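PDB 4ZWV: putative aminotransferase from Actinomadura melliaura, which probably acts as a pyridoxal phosphate-dependent sugar aminotransferase in building the aminopentose of the indolocarbazole AT2433. Local coordinates for residues D75-T80 and T123-V128; G95-W100 and A331-S336; P156-D161 and H178-V183; T83-N88 and R322-H327. One frame throughout, in Å; residues are numbered along the deposited sequence.

Interaction 1 of 4, residues D75-T80 and T123-V128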
loop_
_atom_site.group_PDB
_atom_site.type_symbol
_atom_site.label_atom_id
_atom_site.label_comp_id
_atom_site.label_asym_id
_atom_site.label_seq_id
_atom_site.Cartn_x
_atom_site.Cartn_y
_atom_site.Cartn_z
ATOM N N ASP A 75 21.042 4.482 12.511
ATOM C CA ASP A 75 20.079 5.121 11.624
ATOM C C ASP A 75 20.404 4.963 10.147
ATOM O O ASP A 75 19.680 5.474 9.297
ATOM C CB ASP A 75 19.970 6.617 11.957
ATOM C CG ASP A 75 21.263 7.383 11.697
ATOM O OD1 ASP A 75 22.350 6.776 11.687
ATOM O OD2 ASP A 75 21.200 8.623 11.527
ATOM N N GLU A 76 21.462 4.220 9.859
ATOM C CA GLU A 76 21.976 4.113 8.508
ATOM C C GLU A 76 21.554 2.818 7.821
ATOM O O GLU A 76 21.739 1.728 8.361
ATOM C CB GLU A 76 23.498 4.219 8.557
ATOM C CG GLU A 76 24.232 3.888 7.289
ATOM C CD GLU A 76 25.732 3.953 7.500
ATOM O OE1 GLU A 76 26.353 4.943 7.056
ATOM O OE2 GLU A 76 26.291 3.029 8.135
ATOM N N VAL A 77 21.003 2.933 6.618
ATOM C CA VAL A 77 20.786 1.750 5.791
ATOM C C VAL A 77 21.663 1.905 4.564
ATOM O O VAL A 77 21.614 2.931 3.889
ATOM C CB VAL A 77 19.323 1.580 5.365
ATOM C CG1 VAL A 77 19.173 0.325 4.495
ATOM C CG2 VAL A 77 18.427 1.486 6.599
ATOM N N LEU A 78 22.475 0.889 4.289
ATOM C CA LEU A 78 23.371 0.901 3.135
ATOM C C LEU A 78 22.637 0.353 1.918
ATOM O O LEU A 78 22.016 -0.699 1.984
ATOM C CB LEU A 78 24.623 0.081 3.440
ATOM C CG LEU A 78 25.506 0.692 4.520
ATOM C CD1 LEU A 78 26.465 -0.320 5.160
ATOM C CD2 LEU A 78 26.294 1.802 3.888
ATOM N N SER A 79 22.710 1.078 0.810
ATOM C CA SER A 79 21.966 0.716 -0.387
ATOM C C SER A 79 22.669 1.335 -1.585
ATOM O O SER A 79 23.357 2.346 -1.441
ATOM C CB SER A 79 20.520 1.220 -0.277
ATOM O OG SER A 79 19.723 0.768 -1.351
ATOM N N THR A 80 22.510 0.735 -2.760
ATOM C CA THR A 80 23.059 1.337 -3.975
ATOM C C THR A 80 21.978 2.181 -4.651
ATOM O O THR A 80 20.782 1.931 -4.477
ATOM C CB THR A 80 23.604 0.275 -4.965
ATOM O OG1 THR A 80 24.599 0.865 -5.806
ATOM C CG2 THR A 80 22.503 -0.279 -5.846
ATOM N N THR A 123 25.343 1.554 11.225
ATOM C CA THR A 123 24.670 0.707 10.245
ATOM C C THR A 123 23.561 -0.128 10.856
ATOM O O THR A 123 23.783 -0.952 11.750
ATOM C CB THR A 123 25.649 -0.236 9.548
ATOM O OG1 THR A 123 26.668 0.536 8.916
ATOM C CG2 THR A 123 24.926 -1.049 8.496
ATOM N N ARG A 124 22.355 0.108 10.364
ATOM C CA ARG A 124 21.193 -0.613 10.808
ATOM C C ARG A 124 20.929 -1.872 9.978
ATOM O O ARG A 124 20.624 -2.952 10.499
ATOM C CB ARG A 124 20.001 0.348 10.705
ATOM C CG ARG A 124 18.677 -0.222 11.027
ATOM C CD ARG A 124 17.601 0.871 11.000
ATOM N NE ARG A 124 16.470 0.410 11.784
ATOM C CZ ARG A 124 16.384 0.535 13.099
ATOM N NH1 ARG A 124 15.333 0.055 13.736
ATOM N NH2 ARG A 124 17.353 1.147 13.780
ATOM N N ALA A 125 21.106 -1.733 8.673
ATOM C CA ALA A 125 20.750 -2.782 7.726
ATOM C C ALA A 125 21.385 -2.494 6.389
ATOM O O ALA A 125 21.880 -1.389 6.144
ATOM C CB ALA A 125 19.229 -2.896 7.565
ATOM N N ILE A 126 21.358 -3.505 5.528
ATOM C CA ILE A 126 21.846 -3.401 4.164
ATOM C C ILE A 126 20.758 -3.936 3.258
ATOM O O ILE A 126 20.249 -5.009 3.525
ATOM C CB ILE A 126 23.138 -4.218 3.974
ATOM C CG1 ILE A 126 24.222 -3.749 4.953
ATOM C CG2 ILE A 126 23.618 -4.137 2.517
ATOM C CD1 ILE A 126 25.250 -4.837 5.251
ATOM N N ILE A 127 20.354 -3.176 2.245
ATOM C CA ILE A 127 19.442 -3.726 1.237
ATOM C C ILE A 127 20.268 -4.057 0.010
ATOM O O ILE A 127 20.974 -3.196 -0.518
ATOM C CB ILE A 127 18.297 -2.757 0.871
ATOM C CG1 ILE A 127 17.482 -2.410 2.131
ATOM C CG2 ILE A 127 17.401 -3.384 -0.186
ATOM C CD1 ILE A 127 16.254 -1.523 1.858
ATOM N N VAL A 128 20.230 -5.317 -0.418
ATOM C CA VAL A 128 20.976 -5.697 -1.614
ATOM C C VAL A 128 19.974 -6.023 -2.710
ATOM O O VAL A 128 18.962 -6.679 -2.464
ATOM C CB VAL A 128 21.938 -6.880 -1.371
ATOM C CG1 VAL A 128 22.978 -6.512 -0.305
ATOM C CG2 VAL A 128 21.200 -8.146 -0.984
HETATM O O HOH W 1 20.613 -1.502 -2.596
#
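Leu78 lies across from Ile126 and Thr123, and its side chain can be followed outward atom by atom. Leu78 CB sits beside the other strand, 4.1 Å from Ile126 CG1. CG is turned anti to the carbonyl carbon (chi1 -67°), which sends the branch back along the strand toward its start. CD1 therefore passes Ile126 CG1 and ends against the methyl of Thr123, with Leu78 CD1 and Thr123 CG2 3.7 Å apart; these two side chains cross at about a right angle. Leu115 of helix 112-118 packs on the same face, against both Leu78 and Ile126. The backbone evidence is that of parallel pairing: Leu78 N donates to Ala125 O at 3.0 Å, and Ile127 N donates to Leu78 O. Strands 76-79 and 123-129 are thus neighbours in the mixed seven-stranded sheet of the large domain, as in fold type I pyridoxal phosphate enzymes. At the start of the pair the register slips: Glu76 matches Thr123, but Val77 already matches Ala125. The extra residue, Arg124, makes a beta bulge, and its psi of -41° departs from strand values. Arg124 N nonetheless reaches Glu76 O at 2.6 Å with an N-H...O angle of 165°, while its guanidinium group leaves for carbonyls of Ala70 and Arg74. In the conformer described, Glu76 OE2 accepts from Thr123 OG1 and also bonds to Ser120 OG. On the opposite face Val77 CG1 meets Ile127 CG1 at 4.0 Å, and both side chains pack against Ile91 of helix 85-93. Farther on, one water donates to Ser79 OG and Ile127 O and accepts from Thr80 N.

Interaction 2 of 4, residues G95-W100 and A331-S336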
loop_
_atom_site.group_PDB
_atom_site.type_symbol
_atom_site.label_atom_id
_atom_site.label_comp_id
_atom_site.label_asym_id
_atom_site.label_seq_id
_atom_site.Cartn_x
_atom_site.Cartn_y
_atom_site.Cartn_z
ATOM N N GLY A 95 12.102 6.271 8.120
ATOM C CA GLY A 95 12.715 7.258 8.998
ATOM C C GLY A 95 14.224 7.142 9.122
ATOM O O GLY A 95 14.812 7.712 10.046
ATOM N N ARG A 96 14.857 6.446 8.181
ATOM C CA ARG A 96 16.305 6.219 8.247
ATOM C C ARG A 96 17.072 7.045 7.228
ATOM O O ARG A 96 16.495 7.681 6.346
ATOM C CB ARG A 96 16.640 4.737 8.039
ATOM C CG ARG A 96 15.730 3.790 8.790
ATOM C CD ARG A 96 15.719 4.025 10.293
ATOM N NE ARG A 96 14.679 3.199 10.888
ATOM C CZ ARG A 96 14.380 3.170 12.183
ATOM N NH1 ARG A 96 15.068 3.902 13.049
ATOM N NH2 ARG A 96 13.389 2.394 12.608
ATOM N N ARG A 97 18.392 6.995 7.339
ATOM C CA ARG A 97 19.292 7.706 6.452
ATOM C C ARG A 97 19.971 6.741 5.475
ATOM O O ARG A 97 20.494 5.708 5.890
ATOM C CB ARG A 97 20.322 8.448 7.304
ATOM C CG ARG A 97 21.567 8.902 6.608
ATOM C CD ARG A 97 22.400 9.753 7.564
ATOM N NE ARG A 97 22.869 9.015 8.736
ATOM C CZ ARG A 97 24.066 8.440 8.817
ATOM N NH1 ARG A 97 24.900 8.512 7.790
ATOM N NH2 ARG A 97 24.434 7.796 9.919
ATOM N N ILE A 98 19.949 7.066 4.181
ATOM C CA ILE A 98 20.598 6.225 3.178
ATOM C C ILE A 98 22.086 6.563 3.109
ATOM O O ILE A 98 22.453 7.737 3.016
ATOM C CB ILE A 98 19.987 6.414 1.782
ATOM C CG1 ILE A 98 18.492 6.084 1.779
ATOM C CG2 ILE A 98 20.703 5.541 0.761
ATOM C CD1 ILE A 98 17.777 6.543 0.515
ATOM N N THR A 99 22.940 5.544 3.161
ATOM C CA THR A 99 24.345 5.722 2.832
ATOM C C THR A 99 24.584 4.952 1.543
ATOM O O THR A 99 24.433 3.724 1.501
ATOM C CB THR A 99 25.274 5.224 3.938
ATOM O OG1 THR A 99 25.107 6.042 5.102
ATOM C CG2 THR A 99 26.725 5.291 3.481
ATOM N N TRP A 100 24.917 5.683 0.480
ATOM C CA TRP A 100 25.058 5.058 -0.827
ATOM C C TRP A 100 26.289 4.173 -0.913
ATOM O O TRP A 100 27.366 4.548 -0.455
ATOM C CB TRP A 100 25.145 6.101 -1.948
ATOM C CG TRP A 100 23.951 6.979 -2.108
ATOM C CD1 TRP A 100 23.931 8.343 -2.048
ATOM C CD2 TRP A 100 22.602 6.568 -2.392
ATOM N NE1 TRP A 100 22.655 8.808 -2.251
ATOM C CE2 TRP A 100 21.821 7.744 -2.478
ATOM C CE3 TRP A 100 21.980 5.326 -2.577
ATOM C CZ2 TRP A 100 20.447 7.712 -2.742
ATOM C CZ3 TRP A 100 20.614 5.295 -2.839
ATOM C CH2 TRP A 100 19.867 6.478 -2.917
ATOM N N ALA A 331 19.417 15.213 -2.311
ATOM C CA ALA A 331 20.610 16.000 -2.608
ATOM C C ALA A 331 21.564 16.052 -1.412
ATOM O O ALA A 331 22.778 16.141 -1.588
ATOM C CB ALA A 331 20.217 17.409 -3.042
ATOM N N HIS A 332 21.020 15.977 -0.200
ATOM C CA HIS A 332 21.836 16.065 1.011
ATOM C C HIS A 332 22.640 14.795 1.295
ATOM O O HIS A 332 23.475 14.776 2.200
ATOM C CB HIS A 332 20.947 16.392 2.224
ATOM C CG HIS A 332 19.890 15.367 2.496
ATOM N ND1 HIS A 332 18.828 15.151 1.646
ATOM C CD2 HIS A 332 19.715 14.517 3.537
ATOM C CE1 HIS A 332 18.056 14.200 2.138
ATOM N NE2 HIS A 332 18.570 13.799 3.287
ATOM N N LEU A 333 22.395 13.745 0.518
ATOM C CA LEU A 333 23.037 12.449 0.737
ATOM C C LEU A 333 24.078 12.096 -0.330
ATOM O O LEU A 333 24.602 10.974 -0.346
ATOM C CB LEU A 333 21.975 11.339 0.793
ATOM C CG LEU A 333 20.895 11.486 1.862
ATOM C CD1 LEU A 333 19.867 10.359 1.742
ATOM C CD2 LEU A 333 21.533 11.492 3.244
ATOM N N ARG A 334 24.386 13.042 -1.208
ATOM C CA ARG A 334 25.272 12.743 -2.326
ATOM C C ARG A 334 26.659 12.348 -1.854
ATOM O O ARG A 334 27.193 12.911 -0.899
ATOM C CB ARG A 334 25.372 13.929 -3.281
ATOM C CG ARG A 334 24.082 14.216 -4.012
ATOM C CD ARG A 334 24.331 14.413 -5.486
ATOM N NE ARG A 334 24.607 13.132 -6.127
ATOM C CZ ARG A 334 24.717 12.962 -7.439
ATOM N NH1 ARG A 334 24.569 13.993 -8.257
ATOM N NH2 ARG A 334 24.961 11.757 -7.930
ATOM N N THR A 335 27.225 11.358 -2.530
ATOM C CA THR A 335 28.577 10.915 -2.246
ATOM C C THR A 335 29.255 10.549 -3.560
ATOM O O THR A 335 28.598 10.429 -4.593
ATOM C CB THR A 335 28.581 9.715 -1.284
ATOM O OG1 THR A 335 29.901 9.485 -0.791
ATOM C CG2 THR A 335 28.096 8.480 -1.985
ATOM N N SER A 336 30.568 10.381 -3.527
ATOM C CA SER A 336 31.291 10.044 -4.748
ATOM C C SER A 336 31.206 8.549 -5.028
ATOM O O SER A 336 31.615 7.744 -4.206
ATOM C CB SER A 336 32.745 10.481 -4.650
ATOM O OG SER A 336 33.467 10.049 -5.794
HETATM O O HOH W 2 24.859 8.666 1.158
#
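Arg97 touches Leu333 with the aliphatic part of its chain: Arg97 CG stands 4.2 Å from Leu333 CD2. Its charged end turns to a different partner, the carboxylate of Asp75, so it brings only hydrocarbon to this contact. Next, Ile98 presents its CB to Leu333 CD1 at 3.9 Å, and the carbonyl O of Ile98 lies at a similar distance from both leucine methyls. Leu333 reaches this spot because its CG is anti to the carbonyl carbon (chi1 -58°), so that the fork is held out toward the strand. The chain then passes through Thr99 to Trp100, which closes the walk. Trp100 CD1 comes to 3.2 Å from Leu333 O, which lies at the ring edge near the plane; Trp100 NE1 is 3.5 Å from the same oxygen, but at an angle too poor for a hydrogen bond. Thr335 CG2 also comes in at the edge and packs on Trp100 CB at 3.8 Å, while one ring face carries Ile98 CG2 from its own strand. Strand 97-100 is the outermost of the large-domain sheet within this chain, and the edge it offers here is met by the 3-10 turn and loop 331-336 in place of another strand. A single water donates to Leu333 O (2.8 Å) and to Ile98 O and accepts from Trp100 N. No direct hydrogen bond runs between the segments, which implies a join that depends on apolar packing and one water-mediated backbone link, not on strand pairing.

Interaction 3 of 4, residues P156-D161 and H178-V183. With GOL (glycerol), chain C.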
loop_
_atom_site.group_PDB
_atom_site.type_symbol
_atom_site.label_atom_id
_atom_site.label_comp_id
_atom_site.label_asym_id
_atom_site.label_seq_id
_atom_site.Cartn_x
_atom_site.Cartn_y
_atom_site.Cartn_z
ATOM N N PRO A 156 24.451 -6.359 11.220
ATOM C CA PRO A 156 23.412 -5.690 10.427
ATOM C C PRO A 156 22.589 -6.685 9.624
ATOM O O PRO A 156 23.148 -7.623 9.048
ATOM C CB PRO A 156 24.210 -4.772 9.491
ATOM C CG PRO A 156 25.537 -4.601 10.151
ATOM C CD PRO A 156 25.804 -5.889 10.880
ATOM N N ALA A 157 21.283 -6.478 9.593
ATOM C CA ALA A 157 20.404 -7.322 8.809
ATOM C C ALA A 157 20.561 -7.040 7.334
ATOM O O ALA A 157 20.825 -5.907 6.941
ATOM C CB ALA A 157 18.966 -7.110 9.222
ATOM N N VAL A 158 20.391 -8.077 6.525
ATOM C CA VAL A 158 20.318 -7.924 5.078
ATOM C C VAL A 158 18.889 -8.169 4.625
ATOM O O VAL A 158 18.259 -9.148 5.036
ATOM C CB VAL A 158 21.255 -8.910 4.349
ATOM C CG1 VAL A 158 20.961 -8.918 2.842
ATOM C CG2 VAL A 158 22.690 -8.539 4.600
ATOM N N ILE A 159 18.378 -7.268 3.790
ATOM C CA ILE A 159 17.121 -7.488 3.096
ATOM C C ILE A 159 17.447 -7.583 1.609
ATOM O O ILE A 159 18.092 -6.689 1.061
ATOM C CB ILE A 159 16.121 -6.356 3.339
ATOM C CG1 ILE A 159 15.764 -6.275 4.827
ATOM C CG2 ILE A 159 14.873 -6.580 2.480
ATOM C CD1 ILE A 159 15.155 -4.917 5.217
ATOM N N GLU A 160 17.040 -8.678 0.972
ATOM C CA GLU A 160 17.275 -8.872 -0.454
ATOM C C GLU A 160 16.081 -8.410 -1.270
ATOM O O GLU A 160 14.972 -8.932 -1.104
ATOM C CB GLU A 160 17.546 -10.347 -0.775
ATOM C CG GLU A 160 18.805 -10.927 -0.136
ATOM C CD GLU A 160 18.948 -12.413 -0.425
ATOM O OE1 GLU A 160 18.627 -12.841 -1.560
ATOM O OE2 GLU A 160 19.357 -13.160 0.482
ATOM N N ASP A 161 16.313 -7.438 -2.147
ATOM C CA ASP A 161 15.278 -6.969 -3.069
ATOM C C ASP A 161 15.350 -7.862 -4.297
ATOM O O ASP A 161 16.271 -7.751 -5.112
ATOM C CB ASP A 161 15.481 -5.487 -3.412
ATOM C CG ASP A 161 14.429 -4.945 -4.364
ATOM O OD1 ASP A 161 13.717 -5.732 -5.009
ATOM O OD2 ASP A 161 14.309 -3.709 -4.470
ATOM N N HIS A 178 18.640 -18.185 1.658
ATOM C CA HIS A 178 20.040 -17.941 2.009
ATOM C C HIS A 178 20.190 -17.283 3.385
ATOM O O HIS A 178 21.262 -16.811 3.741
ATOM C CB HIS A 178 20.720 -17.084 0.933
ATOM C CG HIS A 178 20.772 -17.738 -0.412
ATOM N ND1 HIS A 178 19.768 -17.595 -1.346
ATOM C CD2 HIS A 178 21.701 -18.546 -0.977
ATOM C CE1 HIS A 178 20.079 -18.287 -2.430
ATOM N NE2 HIS A 178 21.250 -18.867 -2.234
ATOM N N GLY A 179 19.120 -17.276 4.176
ATOM C CA GLY A 179 19.217 -16.791 5.542
ATOM C C GLY A 179 18.852 -15.323 5.753
ATOM O O GLY A 179 18.933 -14.823 6.881
ATOM N N ASN A 180 18.498 -14.629 4.673
ATOM C CA ASN A 180 18.066 -13.237 4.740
ATOM C C ASN A 180 16.593 -13.115 4.406
ATOM O O ASN A 180 16.051 -13.936 3.656
ATOM C CB ASN A 180 18.835 -12.346 3.758
ATOM C CG ASN A 180 20.322 -12.519 3.854
ATOM O OD1 ASN A 180 20.901 -12.422 4.939
ATOM N ND2 ASN A 180 20.959 -12.794 2.714
HETATM N N MSE A 181 15.959 -12.075 4.931
HETATM C CA MSE A 181 14.648 -11.688 4.432
HETATM C C MSE A 181 14.749 -11.337 2.965
HETATM O O MSE A 181 15.699 -10.673 2.548
HETATM C CB MSE A 181 14.087 -10.497 5.216
HETATM C CG MSE A 181 13.722 -10.849 6.651
HETATM SE SE MSE A 181 12.700 -9.442 7.498
HETATM C CE MSE A 181 14.203 -8.344 8.036
ATOM N N CYS A 182 13.768 -11.783 2.186
ATOM C CA CYS A 182 13.718 -11.509 0.751
ATOM C C CYS A 182 12.383 -10.920 0.393
ATOM O O CYS A 182 11.367 -11.312 0.964
ATOM C CB CYS A 182 13.902 -12.774 -0.068
ATOM S SG CYS A 182 15.527 -13.477 0.097
ATOM N N VAL A 183 12.382 -9.990 -0.552
ATOM C CA VAL A 183 11.119 -9.436 -1.049
ATOM C C VAL A 183 11.014 -9.617 -2.551
ATOM O O VAL A 183 11.845 -9.117 -3.311
ATOM C CB VAL A 183 10.941 -7.934 -0.719
ATOM C CG1 VAL A 183 9.565 -7.449 -1.235
ATOM C CG2 VAL A 183 11.076 -7.690 0.788
HETATM C C1 GOL C . 17.219 -10.877 9.391
HETATM O O1 GOL C . 17.575 -11.782 10.414
HETATM C C2 GOL C . 17.993 -11.194 8.114
HETATM O O2 GOL C . 17.294 -10.586 7.043
HETATM C C3 GOL C . 19.412 -10.632 8.260
HETATM O O3 GOL C . 20.334 -11.042 7.259
HETATM O O HOH W 3 17.724 -15.466 1.874
HETATM O O HOH W 4 18.023 -15.507 -1.016
HETATM O O HOH W 5 11.116 -6.049 -4.117
#
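Glu160 is held by Met181, Val183 and Asn180 in the close part of this contact. Glu160 N donates to Met181 O at 2.9 Å and Glu160 O accepts from Val183 N, as in neighbouring parallel strands of the mixed sheet. The glutamate chain, extended beyond CG (chi2 176°), carries its carboxylate to the other segment: Glu160 OE2 takes Asn180 ND2 at 2.8 Å, on the anti side, the carboxylate and amide planes 72° apart. Glu160 OE1 bonds to His130 NE2 and, through a water, to His178 ND1, whose ring bonds by NE2 to Tyr170 O; Cys182 SG lies 3.6 Å from Glu160 OE1. Were a leucine to stand in place of Glu160, the amide of Asn180 and the ring of His130 would probably both lose this partner and be freer to turn. Toward Val158 the strands spread, and a glycerol, probably from the crystallisation liquor, fills in: its O2 donates to Val158 O and accepts from Met181 N, while its O3 accepts from Val158 N and donates to Asn180 OD1. Val183 lies about 4 Å, side chain to side chain, from Gly57, a pyridoxal phosphate-binding residue. Strand 157-161 also pairs with strand 123-129; helix 57-66 packs on Ile159 and Asp161, helix 138-152 on Val158 and Glu160.

Interaction 4 of 4, residues T83-N88 and R322-H327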
loop_
_atom_site.group_PDB
_atom_site.type_symbol
_atom_site.label_atom_id
_atom_site.label_comp_id
_atom_site.label_asym_id
_atom_site.label_seq_id
_atom_site.Cartn_x
_atom_site.Cartn_y
_atom_site.Cartn_z
ATOM N N THR A 83 18.974 1.248 -8.732
ATOM C CA THR A 83 17.824 0.395 -8.503
ATOM C C THR A 83 16.570 1.207 -8.763
ATOM O O THR A 83 16.649 2.404 -9.070
ATOM C CB THR A 83 17.807 -0.182 -7.069
ATOM O OG1 THR A 83 16.685 -1.064 -6.910
ATOM C CG2 THR A 83 17.734 0.928 -6.042
ATOM N N PHE A 84 15.418 0.552 -8.666
ATOM C CA PHE A 84 14.150 1.254 -8.788
ATOM C C PHE A 84 13.957 2.056 -7.503
ATOM O O PHE A 84 14.399 1.638 -6.430
ATOM C CB PHE A 84 12.989 0.285 -9.018
ATOM C CG PHE A 84 11.659 0.965 -9.166
ATOM C CD1 PHE A 84 11.447 1.872 -10.191
ATOM C CD2 PHE A 84 10.622 0.693 -8.284
ATOM C CE1 PHE A 84 10.226 2.508 -10.342
ATOM C CE2 PHE A 84 9.394 1.323 -8.429
ATOM C CZ PHE A 84 9.198 2.234 -9.459
ATOM N N GLU A 85 13.298 3.206 -7.615
ATOM C CA GLU A 85 13.208 4.142 -6.495
ATOM C C GLU A 85 12.588 3.532 -5.237
ATOM O O GLU A 85 12.933 3.932 -4.125
ATOM C CB GLU A 85 12.414 5.385 -6.905
ATOM C CG GLU A 85 13.209 6.415 -7.718
ATOM C CD GLU A 85 13.321 6.079 -9.203
ATOM O OE1 GLU A 85 12.842 5.010 -9.644
ATOM O OE2 GLU A 85 13.877 6.923 -9.941
ATOM N N ALA A 86 11.686 2.572 -5.407
ATOM C CA ALA A 86 11.039 1.925 -4.262
ATOM C C ALA A 86 12.031 1.412 -3.224
ATOM O O ALA A 86 11.786 1.530 -2.025
ATOM C CB ALA A 86 10.168 0.773 -4.734
ATOM N N THR A 87 13.142 0.839 -3.687
ATOM C CA THR A 87 14.143 0.273 -2.789
ATOM C C THR A 87 14.597 1.302 -1.772
ATOM O O THR A 87 14.674 1.051 -0.568
ATOM C CB THR A 87 15.378 -0.208 -3.568
ATOM O OG1 THR A 87 14.965 -1.106 -4.606
ATOM C CG2 THR A 87 16.362 -0.901 -2.636
ATOM N N ASN A 88 14.871 2.492 -2.275
ATOM C CA ASN A 88 15.443 3.534 -1.447
ATOM C C ASN A 88 14.407 4.416 -0.783
ATOM O O ASN A 88 14.627 4.898 0.327
ATOM C CB ASN A 88 16.412 4.353 -2.295
ATOM C CG ASN A 88 17.629 3.540 -2.643
ATOM O OD1 ASN A 88 18.222 2.959 -1.745
ATOM N ND2 ASN A 88 17.961 3.414 -3.935
ATOM N N ARG A 322 16.324 6.243 -13.328
ATOM C CA ARG A 322 17.429 7.174 -13.104
ATOM C C ARG A 322 18.180 6.732 -11.843
ATOM O O ARG A 322 17.552 6.291 -10.877
ATOM C CB ARG A 322 16.912 8.607 -12.953
ATOM C CG ARG A 322 17.998 9.639 -12.770
ATOM C CD ARG A 322 17.421 11.038 -12.558
ATOM N NE ARG A 322 18.485 12.039 -12.546
ATOM C CZ ARG A 322 18.290 13.353 -12.573
ATOM N NH1 ARG A 322 17.059 13.840 -12.630
ATOM N NH2 ARG A 322 19.329 14.179 -12.547
ATOM N N ARG A 323 19.510 6.830 -11.836
ATOM C CA ARG A 323 20.243 6.545 -10.599
ATOM C C ARG A 323 19.667 7.402 -9.462
ATOM O O ARG A 323 19.521 8.623 -9.610
ATOM C CB ARG A 323 21.755 6.782 -10.776
ATOM C CG ARG A 323 22.147 8.177 -11.257
ATOM C CD ARG A 323 23.663 8.279 -11.512
ATOM N NE ARG A 323 24.434 8.297 -10.270
ATOM C CZ ARG A 323 25.761 8.339 -10.236
ATOM N NH1 ARG A 323 26.451 8.357 -11.376
ATOM N NH2 ARG A 323 26.397 8.354 -9.073
ATOM N N ASN A 324 19.311 6.765 -8.342
ATOM C CA ASN A 324 18.436 7.419 -7.358
ATOM C C ASN A 324 19.138 8.552 -6.613
ATOM O O ASN A 324 18.481 9.452 -6.075
ATOM C CB ASN A 324 17.911 6.424 -6.314
ATOM C CG ASN A 324 17.031 5.312 -6.895
ATOM O OD1 ASN A 324 16.578 4.456 -6.141
ATOM N ND2 ASN A 324 16.812 5.294 -8.210
ATOM N N ASP A 325 20.469 8.501 -6.577
ATOM C CA ASP A 325 21.242 9.497 -5.839
ATOM C C ASP A 325 21.244 10.859 -6.527
ATOM O O ASP A 325 21.664 11.846 -5.929
ATOM C CB ASP A 325 22.694 9.004 -5.608
ATOM C CG ASP A 325 23.462 8.733 -6.905
ATOM O OD1 ASP A 325 22.861 8.293 -7.907
ATOM O OD2 ASP A 325 24.701 8.946 -6.908
ATOM N N GLU A 326 20.743 10.920 -7.760
ATOM C CA GLU A 326 20.653 12.197 -8.481
ATOM C C GLU A 326 19.349 12.971 -8.207
ATOM O O GLU A 326 19.226 14.134 -8.602
ATOM C CB GLU A 326 20.799 11.970 -9.990
ATOM C CG GLU A 326 22.239 11.723 -10.424
ATOM C CD GLU A 326 22.406 11.631 -11.932
ATOM O OE1 GLU A 326 21.404 11.677 -12.668
ATOM O OE2 GLU A 326 23.563 11.511 -12.395
ATOM N N HIS A 327 18.378 12.332 -7.563
ATOM C CA HIS A 327 17.106 13.005 -7.295
ATOM C C HIS A 327 17.259 14.111 -6.270
ATOM O O HIS A 327 17.994 13.967 -5.280
ATOM C CB HIS A 327 16.072 11.993 -6.820
ATOM C CG HIS A 327 15.602 11.068 -7.897
ATOM N ND1 HIS A 327 15.139 11.521 -9.113
ATOM C CD2 HIS A 327 15.529 9.716 -7.942
ATOM C CE1 HIS A 327 14.788 10.487 -9.858
ATOM N NE2 HIS A 327 15.012 9.381 -9.171
HETATM O O HOH W 6 18.678 3.207 -11.332
#
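Glu85 OE2 is gripped by two groups, His327 NE2 at 2.8 Å and the hydroxyl of Tyr230 of the second subunit. The histidine N-H meets the anti lone pair, and the oxygen lies close to the ring plane, a His-carboxylate hydrogen bond. A bend at chi2 (81°) swings the carboxylate toward the loop, where Ser321 OG bonds to OE1. Beside it, the amide of Asn324 works with both ends. Asn324 OD1 accepts from Asn88 ND2 at 2.8 Å, the two amide planes nearly perpendicular (89°); Asn88 in turn bonds to Ser79 and Thr80. Asn324 ND2 faces two carbonyls, Arg322 O at 2.9 Å in its own turn and, by a weak bond, Thr83 O at 3.0 Å. With an alanine at Asn324, the carbonyls of Thr83 and Arg322 would probably lose their common donor and Asn88 one of its acceptors, leaving Glu85-His327 as the remaining direct hydrogen bond between the segments. Arg322 forms a salt bridge with Glu326, its NH1 also bonding to Tyr230 O of the second subunit, and Arg323 one with Asp325. Phe84, about 5 Å side chain to side chain from the cofactor-binding Thr58 and His164, meets Tyr217 of the second subunit edge-to-face, placing this contact at the dimer interface, where fold type I aminotransferases have their active site.

In the fold
Interactions 1 and 3 belong to one sheet, strand 123-129 pairing with 76-79 in the first and with 157-161 on its other side; both are buried and rely on parallel backbone bonds. Interaction 2 lies at the outer edge of that sheet, is only partly buried, and replaces strand pairing with apolar contact and a water. Interaction 4 is buried too, but at the start of helix 85-93, where side-chain amides, a carboxylate and the second subunit do the work. Asn88 ties interaction 4 to Ser79 of interaction 1, Thr87 ties it to Asp161 of interaction 3, and the Asp325-Arg334 salt bridge joins it to interaction 2, whose second segment lies in the same region between helices 303-312 and 338-344.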